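Local coordinates for protein amidohydrolase (Mycoplasma synoviae, PDB 3OVG) that hydrolyses 1,4-lactones, among them D-xylono-1,4-lactone 5-phosphate and L-arabino-1,4-lactone 5-phosphate, using two zinc ions per subunit, at residues H40-M45 with A275-Q281; L171-A175 with H201-A207; E227-K231 with K263-H268. All blocks are in the same frame, centred on the assembly; numbering follows the deposited sequence.

Contact 1: H40-M45 with A275-Q281; sequences HIDFLM and AGRILYQ. With PO4 (phosphate ion), chain I.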
# COMPACT_ATOMS: atom_id res chain seq x y z
N HIS A 40 -6.78 9.43 7.22
CA HIS A 40 -8.05 8.73 7.03
C HIS A 40 -9.25 9.67 6.85
O HIS A 40 -9.41 10.65 7.59
CB HIS A 40 -8.29 7.76 8.19
CG HIS A 40 -9.20 6.61 7.83
ND1 HIS A 40 -10.55 6.78 7.59
CD2 HIS A 40 -8.94 5.30 7.64
CE1 HIS A 40 -11.08 5.61 7.27
NE2 HIS A 40 -10.12 4.69 7.29
N ILE A 41 -10.08 9.36 5.87
CA ILE A 41 -11.25 10.20 5.56
C ILE A 41 -12.18 10.39 6.78
O ILE A 41 -12.81 11.45 6.92
CB ILE A 41 -12.04 9.65 4.37
CG1 ILE A 41 -13.13 10.64 3.91
CG2 ILE A 41 -12.64 8.28 4.72
CD1 ILE A 41 -12.59 12.06 3.61
N ASP A 42 -12.24 9.39 7.68
CA ASP A 42 -13.09 9.46 8.90
C ASP A 42 -12.74 10.62 9.87
O ASP A 42 -13.53 10.99 10.74
CB ASP A 42 -13.01 8.14 9.69
CG ASP A 42 -13.82 7.00 9.03
OD1 ASP A 42 -14.38 7.18 7.90
OD2 ASP A 42 -13.88 5.94 9.67
N PHE A 43 -11.53 11.16 9.73
CA PHE A 43 -11.13 12.32 10.52
C PHE A 43 -11.74 13.63 10.00
O PHE A 43 -11.69 14.65 10.69
CB PHE A 43 -9.61 12.42 10.61
CG PHE A 43 -9.01 11.38 11.49
CD1 PHE A 43 -9.22 11.41 12.87
CD2 PHE A 43 -8.25 10.36 10.95
CE1 PHE A 43 -8.68 10.42 13.71
CE2 PHE A 43 -7.69 9.37 11.77
CZ PHE A 43 -7.90 9.41 13.15
N LEU A 44 -12.32 13.59 8.82
CA LEU A 44 -12.98 14.77 8.28
C LEU A 44 -14.40 14.89 8.82
O LEU A 44 -15.24 14.01 8.58
CB LEU A 44 -12.98 14.72 6.74
CG LEU A 44 -13.61 15.95 6.11
CD1 LEU A 44 -12.74 17.20 6.32
CD2 LEU A 44 -13.80 15.67 4.63
N MSE A 45 -14.66 15.96 9.57
CA MSE A 45 -15.92 16.16 10.27
C MSE A 45 -16.41 17.59 10.10
O MSE A 45 -15.92 18.52 10.77
CB MSE A 45 -15.77 15.83 11.78
CG MSE A 45 -15.16 14.46 12.02
SE MSE A 45 -14.71 14.02 13.91
CE MSE A 45 -16.50 14.27 14.68
N ALA A 275 -14.02 12.19 20.76
CA ALA A 275 -14.77 11.66 19.62
C ALA A 275 -14.27 12.34 18.34
O ALA A 275 -14.96 13.20 17.75
CB ALA A 275 -16.27 11.89 19.83
N GLY A 276 -13.07 11.96 17.91
CA GLY A 276 -12.39 12.68 16.84
C GLY A 276 -12.38 11.97 15.50
O GLY A 276 -11.58 12.31 14.63
N ARG A 277 -13.27 10.99 15.34
CA ARG A 277 -13.55 10.37 14.06
C ARG A 277 -15.05 10.45 13.85
O ARG A 277 -15.82 10.46 14.82
CB ARG A 277 -13.10 8.90 14.04
CG ARG A 277 -11.60 8.70 13.94
CD ARG A 277 -11.24 7.22 13.91
NE ARG A 277 -11.72 6.59 12.68
CZ ARG A 277 -11.02 5.71 11.96
NH1 ARG A 277 -9.78 5.36 12.33
NH2 ARG A 277 -11.55 5.19 10.85
N ILE A 278 -15.48 10.45 12.60
CA ILE A 278 -16.89 10.65 12.28
C ILE A 278 -17.85 9.60 12.89
O ILE A 278 -19.00 9.93 13.20
CB ILE A 278 -17.06 10.75 10.77
CG1 ILE A 278 -18.32 11.56 10.37
CG2 ILE A 278 -16.96 9.39 10.12
CD1 ILE A 278 -18.21 12.14 8.91
N LEU A 279 -17.38 8.37 13.09
CA LEU A 279 -18.24 7.31 13.69
C LEU A 279 -18.22 7.26 15.23
O LEU A 279 -18.75 6.33 15.84
CB LEU A 279 -17.92 5.92 13.13
CG LEU A 279 -18.12 5.79 11.61
CD1 LEU A 279 -17.85 4.36 11.14
CD2 LEU A 279 -19.55 6.20 11.23
N TYR A 280 -17.60 8.25 15.85
CA TYR A 280 -17.53 8.31 17.30
C TYR A 280 -18.58 9.25 17.89
O TYR A 280 -18.58 9.51 19.08
CB TYR A 280 -16.11 8.74 17.75
CG TYR A 280 -15.01 7.72 17.46
CD1 TYR A 280 -15.31 6.45 16.95
CD2 TYR A 280 -13.67 8.00 17.76
CE1 TYR A 280 -14.30 5.50 16.71
CE2 TYR A 280 -12.68 7.08 17.54
CZ TYR A 280 -12.99 5.84 17.01
OH TYR A 280 -11.98 4.93 16.79
N GLN A 281 -19.49 9.75 17.04
CA GLN A 281 -20.63 10.50 17.54
C GLN A 281 -21.90 9.93 16.94
O GLN A 281 -21.87 9.43 15.82
CB GLN A 281 -20.50 11.99 17.23
CG GLN A 281 -19.36 12.62 17.99
CD GLN A 281 -19.28 14.11 17.80
OE1 GLN A 281 -20.29 14.76 17.51
NE2 GLN A 281 -18.08 14.67 17.98
P PO4 I . -8.56 6.38 16.82
O1 PO4 I . -8.98 7.85 16.63
O2 PO4 I . -8.40 5.66 15.46
O3 PO4 I . -7.23 6.36 17.58
O4 PO4 I . -9.61 5.70 17.70
O HOH W 1 -14.55 6.44 12.26
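M45 packs its selenium against the backbone of 275-281, with M45 SE 3.5 Å from G276 C. Its bent end carries CE on to A275 O and Q281 NE2. This is the tight, buried part. Beside it D42 O accepts a 2.7 Å hydrogen bond from I278 N. The F43 ring turns its edge to G276 O; that oxygen accepts a hydrogen bond from K31 NZ.

The other side is polar and more open. R277 NH2 donates to D42 OD2 at 2.7 Å in a nearly straight salt bridge (166°). The carboxylate is met from above its plane, while OD2 lies in the guanidinium plane. A water bridges D42 OD2 and R277 NE. The same NH2 sits over the centre of the exposed H40 ring, and H40 ND1 accepts from D42 N.

A phosphate ion lies at this end. Y280 OH donates to its O4 at 2.7 Å, and R277 NH1 reaches O2 in a weak bond of 3.4 Å. K246 NZ and Y247 OH are hydrogen-bonded to the same ion. All four residues bind substrate, so the phosphate probably marks where its 5-phosphate sits. D42, through its salt bridge and the water, probably positions R277 as a second-shell residue.

Contact 2: L171-A175 with H201-A207; sequences LEVAA and HLIGFGA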
# COMPACT_ATOMS: atom_id res chain seq x y z
N LEU A 171 6.41 21.80 23.83
CA LEU A 171 6.18 21.78 25.28
C LEU A 171 6.66 23.08 25.92
O LEU A 171 6.01 23.62 26.80
CB LEU A 171 6.85 20.55 25.97
CG LEU A 171 6.20 19.19 25.68
CD1 LEU A 171 7.07 18.06 26.21
CD2 LEU A 171 4.83 19.13 26.33
N GLU A 172 7.79 23.58 25.46
CA GLU A 172 8.33 24.84 25.97
C GLU A 172 7.36 25.95 25.57
O GLU A 172 7.05 26.85 26.35
CB GLU A 172 9.75 25.12 25.43
CG GLU A 172 10.24 26.52 25.82
CD GLU A 172 11.70 26.78 25.52
OE1 GLU A 172 12.45 25.84 25.23
OE2 GLU A 172 12.10 27.95 25.58
N VAL A 173 6.86 25.89 24.34
CA VAL A 173 5.92 26.90 23.90
C VAL A 173 4.67 26.86 24.82
O VAL A 173 4.17 27.89 25.26
CB VAL A 173 5.54 26.72 22.42
CG1 VAL A 173 4.25 27.49 22.11
CG2 VAL A 173 6.71 27.17 21.50
N ALA A 174 4.19 25.66 25.14
CA ALA A 174 3.01 25.53 25.98
C ALA A 174 3.28 26.09 27.38
O ALA A 174 2.50 26.84 27.93
CB ALA A 174 2.60 24.09 26.06
N ALA A 175 4.41 25.69 27.97
CA ALA A 175 4.75 26.13 29.33
C ALA A 175 4.88 27.65 29.38
O ALA A 175 4.37 28.29 30.29
CB ALA A 175 6.05 25.43 29.82
N HIS A 201 8.86 17.81 32.18
CA HIS A 201 9.41 18.86 31.35
C HIS A 201 8.63 20.14 31.56
O HIS A 201 9.22 21.18 31.80
CB HIS A 201 9.47 18.46 29.86
CG HIS A 201 10.38 17.31 29.60
ND1 HIS A 201 10.20 16.42 28.57
CD2 HIS A 201 11.49 16.90 30.26
CE1 HIS A 201 11.15 15.51 28.61
NE2 HIS A 201 11.95 15.78 29.63
N LEU A 202 7.31 20.07 31.47
CA LEU A 202 6.49 21.27 31.58
C LEU A 202 6.77 21.97 32.89
O LEU A 202 6.93 23.18 32.93
CB LEU A 202 4.99 20.92 31.49
CG LEU A 202 4.54 20.54 30.09
CD1 LEU A 202 3.12 20.05 30.21
CD2 LEU A 202 4.63 21.75 29.15
N ILE A 203 6.82 21.18 33.96
CA ILE A 203 7.09 21.69 35.28
C ILE A 203 8.50 22.21 35.35
O ILE A 203 8.76 23.21 35.97
CB ILE A 203 6.90 20.58 36.34
CG1 ILE A 203 5.41 20.23 36.47
CG2 ILE A 203 7.52 21.02 37.65
CD1 ILE A 203 5.13 18.86 37.22
N GLY A 204 9.42 21.54 34.66
CA GLY A 204 10.79 22.03 34.56
C GLY A 204 10.90 23.40 33.89
O GLY A 204 11.80 24.19 34.21
N PHE A 205 10.03 23.69 32.93
CA PHE A 205 10.03 25.01 32.32
C PHE A 205 9.44 26.06 33.26
O PHE A 205 9.58 27.25 33.02
CB PHE A 205 9.27 25.03 31.00
CG PHE A 205 10.00 24.42 29.87
CD1 PHE A 205 11.14 25.02 29.37
CD2 PHE A 205 9.56 23.23 29.31
CE1 PHE A 205 11.83 24.46 28.29
CE2 PHE A 205 10.23 22.65 28.24
CZ PHE A 205 11.38 23.26 27.73
N GLY A 206 8.75 25.60 34.30
CA GLY A 206 8.12 26.53 35.23
C GLY A 206 6.60 26.48 35.18
O GLY A 206 5.94 27.26 35.85
N ALA A 207 6.02 25.59 34.39
CA ALA A 207 4.55 25.51 34.35
C ALA A 207 4.01 25.04 35.69
O ALA A 207 4.67 24.29 36.38
CB ALA A 207 4.05 24.62 33.19
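The F205 ring carries E172 on one face. E172 CB stands 3.4 Å above the ring plane, offset toward the rim, in a CH-pi contact. The rest of the glutamate runs on over the same ring: CG and OE1 both come close to F205 CE1, with OE1 at 3.4 Å. E172 CG is anti to the backbone N (chi1 173°) and the chain stays extended, which lays its length across the phenyl group. The carboxylate is tilted 36° from the ring plane. L171 CD1 lies at the edge of the H201 ring, near its plane.

Aliphatic groups fill the rest of the interface. L202 CD2 reaches between L171 and A175. It is 3.9 Å from L171 CD2 and 4.0 Å from A175 CB, and it also touches L171 O. The two leucine side chains cross at about a right angle. A175 CB meets F205 CB at 3.5 Å and A207 CB at 4.0 Å. At this end A175 and A207, both with only a methyl, have their CA atoms 5.1 Å apart. G206 ends the second helix in a Schellman motif with positive phi, and the methyl of A207, the next residue, points toward A175.

The segment axes come within 9.0 Å and cross at -51°. Helices 165-181 and 195-205 are successive helices of the TIM-barrel fold, joined through strand 185-190. L171 and L202 also rest on V187 of that strand.

No hydrogen bond crosses between the segments. The polar end of E172 is engaged elsewhere, with OE2 in a salt bridge to R176 and OE1 to K349 of helix 343-351. The contact therefore rests on apolar packing, and the buried carboxylate, with these two salt bridges, probably keeps its charge.

Contact 3: E227-K231 with K263-H268; sequences EKVIK and KGLQKH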
# COMPACT_ATOMS: atom_id res chain seq x y z
N GLU A 227 -0.38 6.03 38.73
CA GLU A 227 -0.20 6.44 40.09
C GLU A 227 1.13 7.19 40.26
O GLU A 227 1.18 8.24 40.94
CB GLU A 227 -0.27 5.19 41.00
CG GLU A 227 0.09 5.48 42.41
CD GLU A 227 -0.02 4.21 43.27
OE1 GLU A 227 0.16 3.10 42.72
OE2 GLU A 227 -0.26 4.36 44.48
N LYS A 228 2.18 6.66 39.63
CA LYS A 228 3.51 7.26 39.64
C LYS A 228 3.48 8.68 39.09
O LYS A 228 4.08 9.61 39.68
CB LYS A 228 4.49 6.43 38.79
CG LYS A 228 5.98 6.92 38.84
CD LYS A 228 6.87 6.09 37.89
CE LYS A 228 8.37 6.38 38.04
NZ LYS A 228 8.85 6.28 39.46
N VAL A 229 2.81 8.85 37.97
CA VAL A 229 2.78 10.15 37.29
C VAL A 229 2.09 11.17 38.18
O VAL A 229 2.63 12.24 38.45
CB VAL A 229 2.04 10.10 35.95
CG1 VAL A 229 1.87 11.50 35.40
CG2 VAL A 229 2.81 9.20 34.98
N ILE A 230 0.90 10.83 38.65
CA ILE A 230 0.17 11.72 39.53
C ILE A 230 0.96 12.08 40.79
O ILE A 230 1.11 13.28 41.12
CB ILE A 230 -1.22 11.15 39.88
CG1 ILE A 230 -2.10 11.14 38.61
CG2 ILE A 230 -1.86 11.97 40.99
CD1 ILE A 230 -3.32 10.26 38.68
N LYS A 231 1.47 11.06 41.46
CA LYS A 231 2.16 11.26 42.73
C LYS A 231 3.51 11.98 42.59
O LYS A 231 3.85 12.77 43.46
CB LYS A 231 2.36 9.93 43.45
CG LYS A 231 1.16 9.52 44.26
CD LYS A 231 1.26 8.09 44.71
CE LYS A 231 0.18 7.80 45.77
NZ LYS A 231 0.34 6.42 46.35
N LYS A 263 -6.54 4.82 45.88
CA LYS A 263 -5.25 5.34 46.30
C LYS A 263 -5.32 6.81 46.67
O LYS A 263 -4.30 7.41 47.06
CB LYS A 263 -4.18 5.12 45.23
CG LYS A 263 -3.98 3.66 44.87
CD LYS A 263 -3.60 2.77 46.10
CE LYS A 263 -2.09 2.65 46.28
NZ LYS A 263 -1.69 1.29 46.85
N GLY A 264 -6.51 7.40 46.56
CA GLY A 264 -6.72 8.75 47.06
C GLY A 264 -6.41 9.81 46.02
O GLY A 264 -6.20 10.97 46.34
N LEU A 265 -6.44 9.40 44.77
CA LEU A 265 -6.02 10.28 43.68
C LEU A 265 -7.20 10.83 42.87
O LEU A 265 -7.01 11.32 41.73
CB LEU A 265 -5.03 9.51 42.79
CG LEU A 265 -3.76 8.94 43.47
CD1 LEU A 265 -2.76 8.35 42.45
CD2 LEU A 265 -3.05 10.04 44.29
N GLN A 266 -8.41 10.78 43.42
CA GLN A 266 -9.59 11.19 42.65
C GLN A 266 -9.60 12.65 42.17
O GLN A 266 -10.32 13.00 41.23
CB GLN A 266 -10.87 10.94 43.42
CG GLN A 266 -11.07 11.88 44.62
CD GLN A 266 -12.17 11.37 45.51
OE1 GLN A 266 -12.05 10.28 46.07
NE2 GLN A 266 -13.27 12.12 45.60
N LYS A 267 -8.83 13.51 42.81
CA LYS A 267 -8.76 14.90 42.34
C LYS A 267 -7.87 15.11 41.10
O LYS A 267 -7.79 16.22 40.58
CB LYS A 267 -8.25 15.80 43.46
CG LYS A 267 -9.13 15.82 44.73
CD LYS A 267 -10.25 16.85 44.63
CE LYS A 267 -11.12 16.83 45.91
NZ LYS A 267 -12.29 17.74 45.72
N HIS A 268 -7.23 14.04 40.63
CA HIS A 268 -6.28 14.11 39.51
C HIS A 268 -6.73 13.41 38.24
O HIS A 268 -5.90 13.01 37.43
CB HIS A 268 -4.94 13.57 39.97
CG HIS A 268 -4.33 14.43 41.02
ND1 HIS A 268 -3.42 15.43 40.73
CD2 HIS A 268 -4.56 14.51 42.36
CE1 HIS A 268 -3.09 16.05 41.85
NE2 HIS A 268 -3.76 15.51 42.85
O HOH W 2 -1.86 6.30 48.02
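I230 lays its CG2 over one face of the H268 ring. The methyl is 3.4 Å above the ring plane, offset toward the rim, and makes a CH-pi contact. CG2 lies anti to the backbone N, while CG1 stands beside that N (chi1 -68°) and carries CD1 to H268 CB at 3.9 Å. L265 fills the next place. Its CD1 packs on I230 CG2 and on E227 CA and CG, each at 4.0 Å.

Charged chains border this apolar patch. K231 NZ reaches back one helical turn to E227 OE2 in a 2.8 Å salt bridge, using the anti side of the carboxylate. E227 OE1 is hydrogen-bonded to Y259 OH. K263 bends so that CE touches E227 OE2 at 3.1 Å. Its NZ stays 4.1 Å from E227 OE2, too far for a salt bridge, so any attraction is probably weak. A water links K231 NZ to K263 O.

The contact joins helix 223-233 to the loop that leaves helix 250-262. G264 ends that helix in a Schellman motif. H268 ND1 forms a hydrogen bond with V235 O, just before strand 236-239. I230 rests on L237 of that strand, L265 on L260 of helix 250-262, and strand 269-271 follows directly.

In the fold
From the N terminus, the chain first passes 40-45, in the loop after helix 35-39. Contact 1 closes only at 275-281, just after strand 269-271, so it brings an early barrel loop to a late one near the zinc site. Contacts 2 and 3 both nest inside this long loop. They lie in series. Contact 2 joins 171-175 to 201-207, the end of the next outer helix and the turn after it. Contact 3 then ties helix 223-233 to the loop before strand 269-271. Their nearest atoms are about 7 Å apart, without touching. Contacts 1 and 2 lie on opposite sides of the chain's centre, with contact centres 31 Å apart. Contacts 2 and 3 lie away from the substrate-binding loops.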